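Local atomic coordinates of fructose-bisphosphate aldolase (Thermus caldophilus, PDB entry 2FJK), a protein that belongs to the class-II aldolase family, enzymes built on a TIM-barrel fold, and holds 1,3-dihydroxyacetonephosphate in its pocket in this model. Residues 126-131 and 166-171. Residues are numbered along the deposited sequence; the frame is centred on the assembly and turned at random.
Sequences GVTVEA and GADYLA
D168 grips the backbone of V129 at both its polar ends. Its own N donates to V129 O (2.8 Å), lying in the plane of that carbonyl, while its OD2 accepts from V129 N at 2.7 Å through the anti lone pair, with an N-H...O angle of 164°. A chi1 of -52° lays the carboxylate beside the backbone N of D168, so a residue as short as aspartate can clasp V129 in this way; OD2 also has H123 as a second partner.

Packing is densest around Y169, whose ring presents its edge to E130, CD2 lying 3.5 Å from E130 CB, while D168 CB, from the preceding residue, lies over the rim of one face. A tyrosine is long enough to carry its OH to T128 OG1, where a hydrogen bond of undecided direction is modelled at a doubtfully short length; both hydroxyls also meet T4 O, weakly in the case of T128.

These residues join neighbouring parallel strands of the TIM barrel, 128-133 and 171-172, linked in a beta-alpha-beta crossover through helix 155-164. Further along, A131 O receives A171 N (2.7 Å) and the CA-H of L170 (3.0 Å from L170 CA). The positive phi of L170, 94°, goes with a backbone that points its CB bond away from 126-131; its side chain packs on A158 and M162 of helix 155-164, with CD1 still against A131 O. On the barrel-interior side, E130 extends over A171, whose small methyl lets OE2 come close, 3.3 Å from its CB, while OE1 forms a salt bridge with K249.

Contacts are sparser toward the start of 166-171, where A167, like D168, is partly exposed: its methyl meets that of A131, CB to CB 4.0 Å.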
loop_
_atom_site.group_PDB
_atom_site.type_symbol
_atom_site.label_atom_id
_atom_site.label_comp_id
_atom_site.label_asym_id
_atom_site.label_seq_id
_atom_site.Cartn_x
_atom_site.Cartn_y
_atom_site.Cartn_z
ATOM N N GLY A 126 -1.209 16.756 10.130
ATOM C CA GLY A 126 0.109 16.328 10.583
ATOM C C GLY A 126 1.282 16.450 9.619
ATOM O O GLY A 126 2.252 15.697 9.709
ATOM N N VAL A 127 1.201 17.396 8.695
ATOM C CA VAL A 127 2.272 17.618 7.732
ATOM C C VAL A 127 2.987 18.929 8.054
ATOM O O VAL A 127 2.344 19.900 8.456
ATOM C CB VAL A 127 1.704 17.688 6.291
ATOM C CG1 VAL A 127 2.782 18.144 5.320
ATOM C CG2 VAL A 127 1.178 16.317 5.883
ATOM N N THR A 128 4.306 18.966 7.886
ATOM C CA THR A 128 5.058 20.192 8.150
ATOM C C THR A 128 5.122 21.104 6.924
ATOM O O THR A 128 4.885 20.681 5.790
ATOM C CB THR A 128 6.495 19.907 8.627
ATOM O OG1 THR A 128 7.153 19.047 7.693
ATOM C CG2 THR A 128 6.475 19.270 10.012
ATOM N N VAL A 129 5.460 22.362 7.160
ATOM C CA VAL A 129 5.504 23.342 6.085
ATOM C C VAL A 129 6.780 24.157 6.024
ATOM O O VAL A 129 7.260 24.665 7.040
ATOM C CB VAL A 129 4.329 24.328 6.209
ATOM C CG1 VAL A 129 4.462 25.448 5.190
ATOM C CG2 VAL A 129 3.028 23.591 6.008
ATOM N N GLU A 130 7.332 24.266 4.822
ATOM C CA GLU A 130 8.520 25.072 4.611
ATOM C C GLU A 130 8.031 26.306 3.858
ATOM O O GLU A 130 7.127 26.213 3.026
ATOM C CB GLU A 130 9.553 24.344 3.747
ATOM C CG GLU A 130 10.849 25.132 3.614
ATOM C CD GLU A 130 11.847 24.498 2.664
ATOM O OE1 GLU A 130 12.139 23.294 2.810
ATOM O OE2 GLU A 130 12.349 25.216 1.775
ATOM N N ALA A 131 8.609 27.457 4.156
ATOM C CA ALA A 131 8.220 28.680 3.472
ATOM C C ALA A 131 9.474 29.469 3.155
ATOM O O ALA A 131 10.492 29.321 3.831
ATOM C CB ALA A 131 7.291 29.496 4.352
ATOM N N GLY A 166 2.597 29.738 10.472
ATOM C CA GLY A 166 2.996 28.690 11.397
ATOM C C GLY A 166 4.073 27.806 10.792
ATOM O O GLY A 166 4.290 26.685 11.250
ATOM N N ALA A 167 4.758 28.309 9.767
ATOM C CA ALA A 167 5.791 27.525 9.097
ATOM C C ALA A 167 6.785 26.883 10.070
ATOM O O ALA A 167 7.058 27.413 11.147
ATOM C CB ALA A 167 6.525 28.383 8.072
ATOM N N ASP A 168 7.323 25.740 9.662
ATOM C CA ASP A 168 8.257 24.975 10.468
ATOM C C ASP A 168 9.730 25.120 10.084
ATOM O O ASP A 168 10.602 24.910 10.926
ATOM C CB ASP A 168 7.887 23.487 10.391
ATOM C CG ASP A 168 6.435 23.231 10.706
ATOM O OD1 ASP A 168 6.057 23.356 11.884
ATOM O OD2 ASP A 168 5.669 22.910 9.775
ATOM N N TYR A 169 10.022 25.472 8.835
ATOM C CA TYR A 169 11.423 25.550 8.411
ATOM C C TYR A 169 11.984 26.913 8.008
ATOM O O TYR A 169 12.727 27.527 8.770
ATOM C CB TYR A 169 11.668 24.547 7.275
ATOM C CG TYR A 169 11.081 23.182 7.548
ATOM C CD1 TYR A 169 11.216 22.593 8.802
ATOM C CD2 TYR A 169 10.368 22.487 6.562
ATOM C CE1 TYR A 169 10.660 21.362 9.078
ATOM C CE2 TYR A 169 9.802 21.237 6.832
ATOM C CZ TYR A 169 9.954 20.686 8.096
ATOM O OH TYR A 169 9.413 19.457 8.409
ATOM N N LEU A 170 11.643 27.363 6.807
ATOM C CA LEU A 170 12.099 28.643 6.253
ATOM C C LEU A 170 13.342 28.556 5.377
ATOM O O LEU A 170 14.451 28.352 5.858
ATOM C CB LEU A 170 12.353 29.699 7.344
ATOM C CG LEU A 170 12.973 30.990 6.775
ATOM C CD1 LEU A 170 11.997 31.623 5.795
ATOM C CD2 LEU A 170 13.324 31.972 7.886
ATOM N N ALA A 171 13.134 28.726 4.079
ATOM C CA ALA A 171 14.214 28.708 3.104
ATOM C C ALA A 171 14.699 30.159 2.998
ATOM O O ALA A 171 13.892 31.077 2.842
ATOM C CB ALA A 171 13.685 28.217 1.761
#